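Local coordinates for protein endo-1,4-beta-xylanase (Bacteroides thetaiotaomicron VPI-5482, PDB 3KST) that probably hydrolyses glycosidic bonds in xylan or related plant polysaccharides, as a calcium-binding member of glycoside hydrolase family 43, at residues Ala25-Met30 and Arg278-Lys283. Sequence-based numbering, arbitrary orientation.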
ATOM      1  N   ALA A  25      10.063  -0.961  -0.201  1.00  8.98           N
ATOM      2  CA  ALA A  25       9.114  -1.911  -0.773  1.00  8.80           C
ATOM      3  C   ALA A  25       7.714  -1.484  -0.283  1.00  9.55           C
ATOM      4  O   ALA A  25       7.569  -0.599   0.570  1.00  9.56           O
ATOM      5  CB  ALA A  25       9.435  -3.340  -0.336  1.00 10.09           C
ATOM      6  N   ASP A  26       6.701  -2.126  -0.840  1.00  8.68           N
ATOM      7  CA  ASP A  26       5.289  -1.932  -0.464  1.00  8.20           C
ATOM      8  C   ASP A  26       4.902  -0.444  -0.338  1.00  8.28           C
ATOM      9  O   ASP A  26       4.285  -0.040   0.682  1.00  8.44           O
ATOM     10  CB  ASP A  26       5.078  -2.662   0.875  1.00  8.06           C
ATOM     11  CG  ASP A  26       5.568  -4.121   0.862  1.00  8.46           C
ATOM     12  OD1 ASP A  26       5.457  -4.827  -0.189  1.00  5.28           O
ATOM     13  OD2 ASP A  26       6.033  -4.593   1.926  1.00  8.86           O
ATOM     14  N   PRO A  27       5.326   0.394  -1.321  1.00  7.35           N
ATOM     15  CA  PRO A  27       5.145   1.826  -1.199  1.00  7.67           C
ATOM     16  C   PRO A  27       3.724   2.383  -1.147  1.00  7.78           C
ATOM     17  O   PRO A  27       2.773   1.813  -1.715  1.00  7.18           O
ATOM     18  CB  PRO A  27       5.899   2.366  -2.445  1.00  7.13           C
ATOM     19  CG  PRO A  27       5.637   1.317  -3.447  1.00  6.76           C
ATOM     20  CD  PRO A  27       5.935   0.091  -2.634  1.00  6.79           C
ATOM     21  N   TYR A  28       3.613   3.482  -0.401  1.00  8.32           N
ATOM     22  CA  TYR A  28       2.406   4.295  -0.330  1.00  8.53           C
ATOM     23  C   TYR A  28       2.775   5.782  -0.383  1.00  9.12           C
ATOM     24  O   TYR A  28       3.669   6.201   0.349  1.00 10.21           O
ATOM     25  CB  TYR A  28       1.648   4.034   0.984  1.00  8.37           C
ATOM     26  CG  TYR A  28       0.332   4.749   1.012  1.00  6.49           C
ATOM     27  CD1 TYR A  28      -0.815   4.148   0.496  1.00  9.49           C
ATOM     28  CD2 TYR A  28       0.241   6.080   1.484  1.00  7.35           C
ATOM     29  CE1 TYR A  28      -2.062   4.851   0.478  1.00 10.41           C
ATOM     30  CE2 TYR A  28      -0.992   6.772   1.482  1.00 12.05           C
ATOM     31  CZ  TYR A  28      -2.118   6.171   0.979  1.00 11.20           C
ATOM     32  OH  TYR A  28      -3.295   6.870   0.965  1.00 12.56           O
ATOM     33  N   VAL A  29       2.029   6.565  -1.163  1.00  9.72           N
ATOM     34  CA  VAL A  29       2.189   8.015  -1.290  1.00 10.39           C
ATOM     35  C   VAL A  29       0.922   8.772  -0.831  1.00 10.90           C
ATOM     36  O   VAL A  29      -0.195   8.497  -1.303  1.00 11.16           O
ATOM     37  CB  VAL A  29       2.598   8.412  -2.752  1.00  9.97           C
ATOM     38  CG1 VAL A  29       2.330   9.899  -3.067  1.00  9.82           C
ATOM     39  CG2 VAL A  29       4.069   8.066  -2.975  1.00  9.36           C
HETATM   40  N   MSE A  30       1.121   9.729   0.080  1.00 11.61           N
HETATM   41  CA  MSE A  30       0.085  10.670   0.494  1.00 12.10           C
HETATM   42  C   MSE A  30       0.449  12.018  -0.112  1.00 13.85           C
HETATM   43  O   MSE A  30       1.598  12.483   0.040  1.00 14.23           O
HETATM   44  CB  MSE A  30       0.019  10.839   2.014  1.00 11.62           C
HETATM   45  CG  MSE A  30      -0.983  11.942   2.439  1.00 12.04           C
HETATM   46 SE   MSE A  30      -1.074  12.133   4.325  0.75 11.06          SE
HETATM   47  CE  MSE A  30       0.723  12.707   4.686  1.00 16.00           C
ATOM     48  N   ARG A 278      14.493  -4.443  -2.622  1.00 10.62           N
ATOM     49  CA  ARG A 278      13.453  -3.894  -3.497  1.00 10.50           C
ATOM     50  C   ARG A 278      13.456  -2.351  -3.397  1.00  9.97           C
ATOM     51  O   ARG A 278      13.782  -1.774  -2.338  1.00 10.91           O
ATOM     52  CB  ARG A 278      12.082  -4.468  -3.157  1.00 10.84           C
ATOM     53  CG  ARG A 278      11.961  -5.968  -3.463  1.00 11.92           C
ATOM     54  CD  ARG A 278      10.703  -6.564  -2.861  1.00 13.72           C
ATOM     55  NE  ARG A 278      10.811  -6.530  -1.394  1.00 14.73           N
ATOM     56  CZ  ARG A 278       9.799  -6.664  -0.525  1.00 19.45           C
ATOM     57  NH1 ARG A 278       8.540  -6.847  -0.936  1.00 19.73           N
ATOM     58  NH2 ARG A 278      10.066  -6.603   0.781  1.00 18.33           N
ATOM     59  N   THR A 279      13.120  -1.706  -4.511  1.00  9.35           N
ATOM     60  CA  THR A 279      13.043  -0.246  -4.629  1.00  9.30           C
ATOM     61  C   THR A 279      11.776   0.114  -5.378  1.00  9.41           C
ATOM     62  O   THR A 279      11.172  -0.746  -6.023  1.00 10.57           O
ATOM     63  CB  THR A 279      14.301   0.351  -5.295  1.00  9.32           C
ATOM     64  OG1 THR A 279      14.228   0.197  -6.721  1.00  8.34           O
ATOM     65  CG2 THR A 279      15.597  -0.308  -4.747  1.00 10.51           C
ATOM     66  N   SER A 280      11.367   1.383  -5.294  1.00  9.15           N
ATOM     67  CA  SER A 280      10.084   1.815  -5.824  1.00  9.18           C
ATOM     68  C   SER A 280      10.156   2.724  -7.034  1.00  9.19           C
ATOM     69  O   SER A 280      11.152   3.410  -7.247  1.00  9.70           O
ATOM     70  CB  SER A 280       9.237   2.403  -4.702  1.00  9.47           C
ATOM     71  OG  SER A 280       8.831   1.351  -3.841  1.00  8.22           O
ATOM     72  N   TYR A 281       9.081   2.668  -7.813  1.00 10.40           N
ATOM     73  CA  TYR A 281       8.925   3.301  -9.139  1.00 10.06           C
ATOM     74  C   TYR A 281       7.497   3.829  -9.288  1.00 10.54           C
ATOM     75  O   TYR A 281       6.601   3.436  -8.544  1.00  9.86           O
ATOM     76  CB  TYR A 281       9.198   2.268 -10.241  1.00 10.44           C
ATOM     77  CG  TYR A 281      10.606   1.700 -10.201  1.00  9.47           C
ATOM     78  CD1 TYR A 281      11.650   2.370 -10.825  1.00  8.94           C
ATOM     79  CD2 TYR A 281      10.901   0.518  -9.501  1.00  9.28           C
ATOM     80  CE1 TYR A 281      12.946   1.884 -10.771  1.00  8.84           C
ATOM     81  CE2 TYR A 281      12.188   0.013  -9.427  1.00  7.81           C
ATOM     82  CZ  TYR A 281      13.227   0.724 -10.070  1.00  9.54           C
ATOM     83  OH  TYR A 281      14.504   0.238 -10.021  1.00 10.12           O
ATOM     84  N   ILE A 282       7.287   4.711 -10.262  1.00 10.81           N
ATOM     85  CA  ILE A 282       5.970   5.329 -10.508  1.00 11.30           C
ATOM     86  C   ILE A 282       5.541   5.268 -11.991  1.00 12.10           C
ATOM     87  O   ILE A 282       6.324   5.587 -12.877  1.00 12.01           O
ATOM     88  CB  ILE A 282       5.952   6.770 -10.031  1.00 11.57           C
ATOM     89  CG1 ILE A 282       6.159   6.870  -8.504  1.00 11.98           C
ATOM     90  CG2 ILE A 282       4.619   7.474 -10.415  1.00 12.79           C
ATOM     91  CD1 ILE A 282       6.372   8.314  -8.031  1.00 15.93           C
ATOM     92  N   LYS A 283       4.289   4.859 -12.231  1.00 12.58           N
ATOM     93  CA  LYS A 283       3.678   4.811 -13.568  1.00 12.16           C
ATOM     94  C   LYS A 283       2.392   5.626 -13.512  1.00 12.25           C
ATOM     95  O   LYS A 283       2.004   6.108 -12.443  1.00 11.93           O
ATOM     96  CB  LYS A 283       3.446   3.351 -13.996  1.00 12.92           C
ATOM     97  CG  LYS A 283       4.718   2.664 -14.515  1.00 11.71           C
ATOM     98  CD  LYS A 283       4.524   1.156 -14.855  1.00 15.09           C
ATOM     99  CE  LYS A 283       3.833   0.899 -16.184  1.00 17.05           C
ATOM    100  NZ  LYS A 283       4.649   1.181 -17.421  1.00 15.41           N
TER
HETATM  101  O   HOH W   1       5.618  -7.425  -0.908  1.00 11.84           O
HETATM  102  O   HOH W   2       7.130  -7.027   1.839  1.00 14.34           O
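Ala25 and Arg278 bring the two backbones closest, CA to CA 5.5 Å; the chain turns a corner at Asp26, and the two segments meet through side chains. The methyl of Ala25 sits over the centre of one face of the Arg278 guanidinium, CB to CZ 3.3 Å, small enough to let the flat group lie this close. A bend at chi3 (-67°) swings the arginine tip back over Ala25 toward Asp26. There the carboxylate and guanidinium planes stand 80° apart, and the salt bridge from Asp26 OD1 to Arg278 NH1 is long at 3.8 Å. Two waters at the guanidinium edge bridge the two groups: one donates to Asp26 OD1, the other to OD2, and both accept from NH1, the first weakly. In the five-bladed beta-propeller of family 43 this joins strand 27-32 to strand 279-287, with Asp26, the predicted proton acceptor, near the calcium ion and its OD2 also bonded to Thr41. A leucine in place of Arg278 would probably leave both waters without their NH1 donor and the Ala25 methyl without its flat cover. Farther along the strands, Pro27 lays its ring against Ser280, Pro27 CG to Ser280 OG 3.2 Å; serine is small enough to fit there, its hydroxyl hydrogen-bonded to the Ile24 carbonyl.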